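Local coordinates for metallo-beta-lactamase family protein (Staphylococcus aureus, PDB 3R2U), which is an iron-binding member of the metallo-beta-lactamase superfamily, with a mononuclear metal site consistent with persulfide dioxygenase-like chemistry, at residues 171-176 and 238-243; 270-275 and 333-338. All blocks are in the same frame, centred on the assembly; numbering follows the deposited sequence.

Contact 1 closes before contact 2 opens along the chain, and the two lie on opposite sides of the chain's centre. Their centres are about 32 Å apart and their nearest atoms about 9 Å, so they do not touch. Contact 1 lies within the metallo-beta-lactamase fold, where the loop between strand 164-168 and helix 191-206 meets helix 237-243. In contact 2, helix 269-279, whose Met273 side chain is about 9 Å from the iron, meets the loop before strand 339-342, which belongs to a separate four-stranded parallel sheet. One contact therefore fastens a loop near the metal from within, while the other joins the metal-binding part to the following domain.

Contact 1: 171-176 and 238-243; sequences IFVGDI and GYEKQT
Glu240 reaches from helix 237-243 to the corner of the 171-176 loop, and its carboxylate carries the direct polar contact. Gly174 N donates to Glu240 OE1 at 2.8 Å, with an N-H...O angle of 158°; the donor arrives on the syn side of the carboxylate, 24° out of its plane. OE1 also accepts from Asn244 ND2 and OE2 from Ser235 OG, so both oxygens of this buried acid are engaged. One approach is less favourable: Phe172 O lies 3.3 Å from Glu240 OE1, acceptor against acceptor, a repulsion the donors around OE1 would offset. A water adds a second link, donating to Gly174 O and to Thr243 O, 3.1 Å and 3.2 Å from its oxygen. Packing is slight: the Val173 methyl CG1 lies 4.0 Å from Glu240 OE2, the two side chains crossing at about a right angle. One backbone bond, Phe172 N to Asp175 O at 2.7 Å, closes the corner, and Gly174 has the positive phi that suits the turn's third position. Val173 and Gly174 have the torsions of a type II beta turn. Such a turn, gripped by a helix-borne glutamate, here holds the segment just after the iron ligand Asp169, with the Phe172 side chain about 6 Å from the metal of the metallo-beta-lactamase fold.

Contact 2: 270-275 and 333-338; sequences FAQMKK and LNYDQE
Gln272 leaves helix 269-279 with CG opposite its backbone N (chi1 -179°), then bends at chi2, which presents its CG methylene to Tyr335. The tyrosine in turn sets its ring beside its own backbone N, at a chi1 of -75°, and turns one face to that methylene. The result is a CH-pi contact: Gln272 CG sits 3.5 Å from the centroid of the Tyr335 ring, nearly straight above its centre. Gln272 CB adds a looser touch, 4.0 Å from Tyr335 CE1. The rest of the glutamine runs back along the tyrosine in the opposite direction, so that NE2 comes to 3.8 Å from Tyr335 CB, with the amide plane inclined by 32° to the ring. No hydrogen bond spans the two segments, and the contact rests on van der Waals and CH-pi packing. At the far end of the ring, Met273 SD lies 4.1 Å from Tyr335 OH, its side chain crossing the tyrosine at about a right angle. That hydroxyl is hydrogen-bonded to Ile358 O, which fixes the outer end of the ring, while His269 and Ile276 of the same helix also pack against it. On its own side, Tyr335 occupies a type I beta turn from Asn334 to Gln337, closed by Gln337 N to Asn334 O at 3.1 Å. Asn334 OD1 accepts from Asp336 N at 3.0 Å, making an Asx turn. A turn-borne tyrosine ring laid under a helix methylene thus forms an interdomain contact, between a helix near the iron site and a parallel-sheet domain of probable rhodanese-like fold.

Contact 1: 171-176 and 238-243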
ATOM      1  N   ILE A 171      30.828  14.142 -13.991  1.00 21.51           N
ATOM      2  CA  ILE A 171      31.485  13.944 -12.693  1.00 20.99           C
ATOM      3  C   ILE A 171      30.593  13.166 -11.730  1.00 21.12           C
ATOM      4  O   ILE A 171      29.434  13.561 -11.490  1.00 20.36           O
ATOM      5  CB  ILE A 171      31.808  15.273 -11.993  1.00 21.51           C
ATOM      6  CG1 ILE A 171      32.757  16.125 -12.856  1.00 22.72           C
ATOM      7  CG2 ILE A 171      32.467  15.001 -10.623  1.00 20.01           C
ATOM      8  CD1 ILE A 171      32.984  17.496 -12.293  1.00 24.22           C
ATOM      9  N   PHE A 172      31.128  12.075 -11.174  1.00 21.40           N
ATOM     10  CA  PHE A 172      30.412  11.294 -10.160  1.00 21.70           C
ATOM     11  C   PHE A 172      31.051  11.565  -8.827  1.00 22.79           C
ATOM     12  O   PHE A 172      32.069  12.272  -8.750  1.00 23.71           O
ATOM     13  CB  PHE A 172      30.508   9.791 -10.411  1.00 21.87           C
ATOM     14  CG  PHE A 172      29.912   9.346 -11.706  1.00 20.01           C
ATOM     15  CD1 PHE A 172      28.586   9.619 -11.999  1.00 23.84           C
ATOM     16  CD2 PHE A 172      30.657   8.596 -12.605  1.00 22.59           C
ATOM     17  CE1 PHE A 172      28.017   9.182 -13.188  1.00 24.20           C
ATOM     18  CE2 PHE A 172      30.103   8.146 -13.797  1.00 20.76           C
ATOM     19  CZ  PHE A 172      28.790   8.451 -14.100  1.00 23.70           C
ATOM     20  N   VAL A 173      30.452  11.035  -7.766  1.00 21.49           N
ATOM     21  CA  VAL A 173      31.076  11.123  -6.471  1.00 22.51           C
ATOM     22  C   VAL A 173      32.177  10.088  -6.503  1.00 23.07           C
ATOM     23  O   VAL A 173      31.908   8.902  -6.612  1.00 26.30           O
ATOM     24  CB  VAL A 173      30.126  10.804  -5.325  1.00 22.14           C
ATOM     25  CG1 VAL A 173      30.904  10.753  -4.012  1.00 21.91           C
ATOM     26  CG2 VAL A 173      29.004  11.825  -5.270  1.00 18.16           C
ATOM     27  N   GLY A 174      33.415  10.537  -6.476  1.00 23.98           N
ATOM     28  CA  GLY A 174      34.555   9.630  -6.461  1.00 25.46           C
ATOM     29  C   GLY A 174      35.096   9.179  -7.818  1.00 25.21           C
ATOM     30  O   GLY A 174      36.093   8.483  -7.865  1.00 26.09           O
ATOM     31  N   ASP A 175      34.437   9.538  -8.918  1.00 24.29           N
ATOM     32  CA  ASP A 175      34.934   9.132 -10.228  1.00 25.51           C
ATOM     33  C   ASP A 175      34.317  10.021 -11.296  1.00 24.85           C
ATOM     34  O   ASP A 175      33.644  11.020 -10.981  1.00 22.38           O
ATOM     35  CB  ASP A 175      34.609   7.636 -10.475  1.00 26.67           C
ATOM     36  CG  ASP A 175      35.651   6.936 -11.339  1.00 30.94           C
ATOM     37  OD1 ASP A 175      36.224   7.561 -12.253  1.00 27.98           O
ATOM     38  OD2 ASP A 175      35.905   5.739 -11.092  1.00 36.67           O
ATOM     39  N   ILE A 176      34.570   9.676 -12.561  1.00 25.19           N
ATOM     40  CA  ILE A 176      34.044  10.419 -13.693  1.00 24.74           C
ATOM     41  C   ILE A 176      33.574   9.421 -14.748  1.00 25.22           C
ATOM     42  O   ILE A 176      33.944   8.245 -14.720  1.00 25.11           O
ATOM     43  CB  ILE A 176      35.094  11.397 -14.304  1.00 25.83           C
ATOM     44  CG1 ILE A 176      36.304  10.632 -14.851  1.00 28.42           C
ATOM     45  CG2 ILE A 176      35.541  12.426 -13.267  1.00 22.02           C
ATOM     46  CD1 ILE A 176      37.316  11.497 -15.642  1.00 26.10           C
ATOM     47  N   GLY A 238      35.470  20.890  -4.190  1.00 21.96           N
ATOM     48  CA  GLY A 238      36.685  20.872  -3.399  1.00 21.82           C
ATOM     49  C   GLY A 238      36.969  19.489  -2.850  1.00 20.64           C
ATOM     50  O   GLY A 238      38.122  19.102  -2.731  1.00 20.79           O
ATOM     51  N   TYR A 239      35.914  18.741  -2.509  1.00 20.03           N
ATOM     52  CA  TYR A 239      36.107  17.397  -1.967  1.00 20.20           C
ATOM     53  C   TYR A 239      36.560  16.468  -3.087  1.00 20.82           C
ATOM     54  O   TYR A 239      37.433  15.633  -2.878  1.00 21.19           O
ATOM     55  CB  TYR A 239      34.856  16.846  -1.251  1.00 19.22           C
ATOM     56  CG  TYR A 239      35.140  15.534  -0.523  1.00 18.51           C
ATOM     57  CD1 TYR A 239      35.756  15.528   0.726  1.00 17.51           C
ATOM     58  CD2 TYR A 239      34.806  14.310  -1.084  1.00 21.46           C
ATOM     59  CE1 TYR A 239      36.043  14.340   1.390  1.00 19.82           C
ATOM     60  CE2 TYR A 239      35.094  13.100  -0.417  1.00 19.18           C
ATOM     61  CZ  TYR A 239      35.708  13.127   0.817  1.00 21.39           C
ATOM     62  OH  TYR A 239      35.992  11.952   1.494  1.00 22.86           O
ATOM     63  N   GLU A 240      35.972  16.620  -4.270  1.00 20.52           N
ATOM     64  CA  GLU A 240      36.377  15.809  -5.397  1.00 21.28           C
ATOM     65  C   GLU A 240      37.820  16.126  -5.804  1.00 22.55           C
ATOM     66  O   GLU A 240      38.564  15.234  -6.173  1.00 22.36           O
ATOM     67  CB  GLU A 240      35.412  15.969  -6.569  1.00 21.93           C
ATOM     68  CG  GLU A 240      34.023  15.429  -6.266  1.00 23.15           C
ATOM     69  CD  GLU A 240      34.034  13.958  -5.889  1.00 26.33           C
ATOM     70  OE1 GLU A 240      34.486  13.144  -6.723  1.00 25.41           O
ATOM     71  OE2 GLU A 240      33.577  13.621  -4.763  1.00 23.80           O
ATOM     72  N   LYS A 241      38.235  17.389  -5.699  1.00 23.39           N
ATOM     73  CA  LYS A 241      39.618  17.729  -6.017  1.00 23.55           C
ATOM     74  C   LYS A 241      40.591  16.995  -5.091  1.00 23.66           C
ATOM     75  O   LYS A 241      41.682  16.623  -5.509  1.00 23.77           O
ATOM     76  CB  LYS A 241      39.858  19.236  -5.949  1.00 24.11           C
ATOM     77  CG  LYS A 241      39.179  20.020  -7.076  1.00 25.18           C
ATOM     78  CD  LYS A 241      39.561  21.500  -7.014  1.00 27.25           C
ATOM     79  CE  LYS A 241      39.082  22.288  -8.224  1.00 25.61           C
ATOM     80  NZ  LYS A 241      39.333  23.742  -8.042  1.00 24.45           N
ATOM     81  N   GLN A 242      40.191  16.761  -3.844  1.00 23.66           N
ATOM     82  CA  GLN A 242      41.033  16.045  -2.893  1.00 23.90           C
ATOM     83  C   GLN A 242      41.024  14.530  -3.060  1.00 24.99           C
ATOM     84  O   GLN A 242      42.022  13.881  -2.792  1.00 25.82           O
ATOM     85  CB  GLN A 242      40.552  16.300  -1.451  1.00 24.53           C
ATOM     86  CG  GLN A 242      40.644  17.728  -0.980  1.00 23.44           C
ATOM     87  CD  GLN A 242      42.054  18.170  -0.714  1.00 28.72           C
ATOM     88  OE1 GLN A 242      42.884  17.393  -0.238  1.00 29.08           O
ATOM     89  NE2 GLN A 242      42.332  19.442  -0.991  1.00 29.49           N
ATOM     90  N   THR A 243      39.896  13.960  -3.469  1.00 24.76           N
ATOM     91  CA  THR A 243      39.744  12.501  -3.446  1.00 25.14           C
ATOM     92  C   THR A 243      39.461  11.787  -4.780  1.00 25.57           C
ATOM     93  O   THR A 243      39.640  10.582  -4.871  1.00 28.03           O
ATOM     94  CB  THR A 243      38.593  12.123  -2.477  1.00 24.80           C
ATOM     95  OG1 THR A 243      37.371  12.718  -2.935  1.00 24.08           O
ATOM     96  CG2 THR A 243      38.895  12.609  -1.039  1.00 22.51           C
TER
HETATM   97  O   HOH W   1      39.185   8.559  -7.309  1.00 27.21           O

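Contact 2: 270-275 and 333-338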
ATOM      1  N   PHE A 270      22.485  -1.365 -23.004  1.00 25.30           N
ATOM      2  CA  PHE A 270      23.015   0.004 -23.174  1.00 26.77           C
ATOM      3  C   PHE A 270      22.885   0.503 -24.620  1.00 26.72           C
ATOM      4  O   PHE A 270      22.390   1.610 -24.848  1.00 25.30           O
ATOM      5  CB  PHE A 270      24.462   0.120 -22.674  1.00 26.70           C
ATOM      6  CG  PHE A 270      24.593   0.317 -21.167  1.00 26.95           C
ATOM      7  CD1 PHE A 270      23.666  -0.223 -20.276  1.00 26.11           C
ATOM      8  CD2 PHE A 270      25.693   0.990 -20.644  1.00 30.93           C
ATOM      9  CE1 PHE A 270      23.811  -0.054 -18.891  1.00 26.20           C
ATOM     10  CE2 PHE A 270      25.851   1.161 -19.264  1.00 30.91           C
ATOM     11  CZ  PHE A 270      24.908   0.630 -18.389  1.00 30.10           C
ATOM     12  N   ALA A 271      23.285  -0.322 -25.587  1.00 27.48           N
ATOM     13  CA  ALA A 271      23.220   0.077 -26.987  1.00 28.21           C
ATOM     14  C   ALA A 271      21.792   0.406 -27.399  1.00 27.78           C
ATOM     15  O   ALA A 271      21.547   1.350 -28.151  1.00 28.34           O
ATOM     16  CB  ALA A 271      23.790  -1.010 -27.883  1.00 30.14           C
ATOM     17  N   GLN A 272      20.841  -0.349 -26.882  1.00 27.74           N
ATOM     18  CA  GLN A 272      19.437  -0.144 -27.245  1.00 26.88           C
ATOM     19  C   GLN A 272      18.896   1.113 -26.614  1.00 24.54           C
ATOM     20  O   GLN A 272      18.086   1.797 -27.216  1.00 23.05           O
ATOM     21  CB  GLN A 272      18.596  -1.348 -26.799  1.00 27.62           C
ATOM     22  CG  GLN A 272      17.082  -1.284 -27.145  1.00 30.15           C
ATOM     23  CD  GLN A 272      16.810  -1.428 -28.636  1.00 34.98           C
ATOM     24  OE1 GLN A 272      17.699  -1.764 -29.416  1.00 42.62           O
ATOM     25  NE2 GLN A 272      15.584  -1.171 -29.030  1.00 38.39           N
ATOM     26  N   MET A 273      19.330   1.410 -25.383  1.00 24.25           N
ATOM     27  CA  MET A 273      18.838   2.592 -24.659  1.00 24.08           C
ATOM     28  C   MET A 273      19.226   3.865 -25.355  1.00 22.72           C
ATOM     29  O   MET A 273      18.461   4.822 -25.391  1.00 23.09           O
ATOM     30  CB  MET A 273      19.415   2.648 -23.235  1.00 25.22           C
ATOM     31  CG  MET A 273      19.003   1.540 -22.345  1.00 29.44           C
ATOM     32  SD  MET A 273      17.504   1.860 -21.428  1.00 31.68           S
ATOM     33  CE  MET A 273      16.391   2.467 -22.648  1.00 28.93           C
ATOM     34  N   LYS A 274      20.436   3.879 -25.881  1.00 21.78           N
ATOM     35  CA  LYS A 274      20.964   5.039 -26.570  1.00 23.71           C
ATOM     36  C   LYS A 274      20.093   5.383 -27.793  1.00 23.22           C
ATOM     37  O   LYS A 274      19.854   6.552 -28.105  1.00 21.12           O
ATOM     38  CB  LYS A 274      22.388   4.737 -27.021  1.00 24.76           C
ATOM     39  CG  LYS A 274      23.276   5.934 -27.187  1.00 34.50           C
ATOM     40  CD  LYS A 274      24.027   6.225 -25.879  1.00 38.41           C
ATOM     41  CE  LYS A 274      25.102   7.281 -26.068  1.00 41.14           C
ATOM     42  NZ  LYS A 274      24.620   8.676 -25.957  1.00 37.59           N
ATOM     43  N   LYS A 275      19.661   4.345 -28.501  1.00 22.70           N
ATOM     44  CA  LYS A 275      18.802   4.512 -29.689  1.00 23.91           C
ATOM     45  C   LYS A 275      17.413   4.967 -29.280  1.00 22.92           C
ATOM     46  O   LYS A 275      16.854   5.861 -29.881  1.00 23.05           O
ATOM     47  CB  LYS A 275      18.691   3.179 -30.427  1.00 26.25           C
ATOM     48  CG  LYS A 275      20.030   2.587 -30.857  1.00 31.75           C
ATOM     49  CD  LYS A 275      19.952   1.044 -30.829  1.00 40.97           C
ATOM     50  CE  LYS A 275      19.642   0.390 -32.148  1.00 42.71           C
ATOM     51  NZ  LYS A 275      20.929   0.181 -32.887  1.00 46.74           N
ATOM     52  N   LEU A 333      17.830  -9.328 -21.892  1.00 21.91           N
ATOM     53  CA  LEU A 333      16.597  -8.746 -22.412  1.00 23.82           C
ATOM     54  C   LEU A 333      16.698  -8.567 -23.906  1.00 22.93           C
ATOM     55  O   LEU A 333      17.657  -7.996 -24.389  1.00 25.03           O
ATOM     56  CB  LEU A 333      16.296  -7.384 -21.745  1.00 23.39           C
ATOM     57  CG  LEU A 333      14.885  -6.811 -21.968  1.00 26.47           C
ATOM     58  CD1 LEU A 333      13.822  -7.705 -21.376  1.00 27.53           C
ATOM     59  CD2 LEU A 333      14.762  -5.426 -21.377  1.00 25.06           C
ATOM     60  N   ASN A 334      15.733  -9.103 -24.637  1.00 21.79           N
ATOM     61  CA  ASN A 334      15.682  -8.907 -26.079  1.00 21.45           C
ATOM     62  C   ASN A 334      14.495  -7.949 -26.369  1.00 21.58           C
ATOM     63  O   ASN A 334      13.316  -8.334 -26.238  1.00 18.54           O
ATOM     64  CB  ASN A 334      15.525 -10.250 -26.780  1.00 22.24           C
ATOM     65  CG  ASN A 334      15.634 -10.141 -28.274  1.00 22.91           C
ATOM     66  OD1 ASN A 334      15.329  -9.104 -28.865  1.00 21.78           O
ATOM     67  ND2 ASN A 334      16.066 -11.218 -28.900  1.00 23.53           N
ATOM     68  N   TYR A 335      14.811  -6.696 -26.738  1.00 20.16           N
ATOM     69  CA  TYR A 335      13.781  -5.686 -26.987  1.00 19.87           C
ATOM     70  C   TYR A 335      12.862  -5.988 -28.158  1.00 20.51           C
ATOM     71  O   TYR A 335      11.795  -5.399 -28.267  1.00 22.11           O
ATOM     72  CB  TYR A 335      14.413  -4.296 -27.189  1.00 19.63           C
ATOM     73  CG  TYR A 335      14.903  -3.661 -25.911  1.00 21.45           C
ATOM     74  CD1 TYR A 335      16.093  -4.069 -25.325  1.00 22.12           C
ATOM     75  CD2 TYR A 335      14.182  -2.641 -25.291  1.00 20.69           C
ATOM     76  CE1 TYR A 335      16.549  -3.490 -24.174  1.00 22.55           C
ATOM     77  CE2 TYR A 335      14.651  -2.039 -24.140  1.00 18.80           C
ATOM     78  CZ  TYR A 335      15.834  -2.480 -23.584  1.00 22.70           C
ATOM     79  OH  TYR A 335      16.330  -1.937 -22.429  1.00 26.04           O
ATOM     80  N   ASP A 336      13.270  -6.901 -29.018  1.00 21.50           N
ATOM     81  CA  ASP A 336      12.501  -7.258 -30.201  1.00 21.82           C
ATOM     82  C   ASP A 336      11.520  -8.397 -29.948  1.00 22.94           C
ATOM     83  O   ASP A 336      10.835  -8.843 -30.883  1.00 24.12           O
ATOM     84  CB  ASP A 336      13.459  -7.663 -31.333  1.00 23.02           C
ATOM     85  CG  ASP A 336      14.481  -6.562 -31.670  1.00 25.57           C
ATOM     86  OD1 ASP A 336      14.147  -5.384 -31.559  1.00 31.87           O
ATOM     87  OD2 ASP A 336      15.613  -6.875 -32.077  1.00 33.49           O
ATOM     88  N   GLN A 337      11.472  -8.914 -28.719  1.00 20.78           N
ATOM     89  CA  GLN A 337      10.555 -10.016 -28.426  1.00 20.89           C
ATOM     90  C   GLN A 337       9.678  -9.732 -27.224  1.00 19.78           C
ATOM     91  O   GLN A 337      10.051  -8.985 -26.325  1.00 19.74           O
ATOM     92  CB  GLN A 337      11.334 -11.305 -28.129  1.00 20.66           C
ATOM     93  CG  GLN A 337      12.256 -11.763 -29.241  1.00 22.53           C
ATOM     94  CD  GLN A 337      12.918 -13.111 -28.961  1.00 23.24           C
ATOM     95  OE1 GLN A 337      12.474 -13.885 -28.096  1.00 21.10           O
ATOM     96  NE2 GLN A 337      13.960 -13.417 -29.731  1.00 18.97           N
ATOM     97  N   GLU A 338       8.516 -10.349 -27.225  1.00 18.94           N
ATOM     98  CA  GLU A 338       7.628 -10.329 -26.078  1.00 20.71           C
ATOM     99  C   GLU A 338       8.174 -11.380 -25.109  1.00 19.74           C
ATOM    100  O   GLU A 338       8.631 -12.447 -25.521  1.00 19.88           O
ATOM    101  CB  GLU A 338       6.196 -10.678 -26.480  1.00 22.00           C
ATOM    102  CG  GLU A 338       5.614  -9.770 -27.567  1.00 29.62           C
ATOM    103  CD  GLU A 338       4.128 -10.074 -27.851  1.00 38.90           C
ATOM    104  OE1 GLU A 338       3.775 -10.275 -29.034  1.00 47.19           O
ATOM    105  OE2 GLU A 338       3.323 -10.131 -26.894  1.00 39.50           O
TER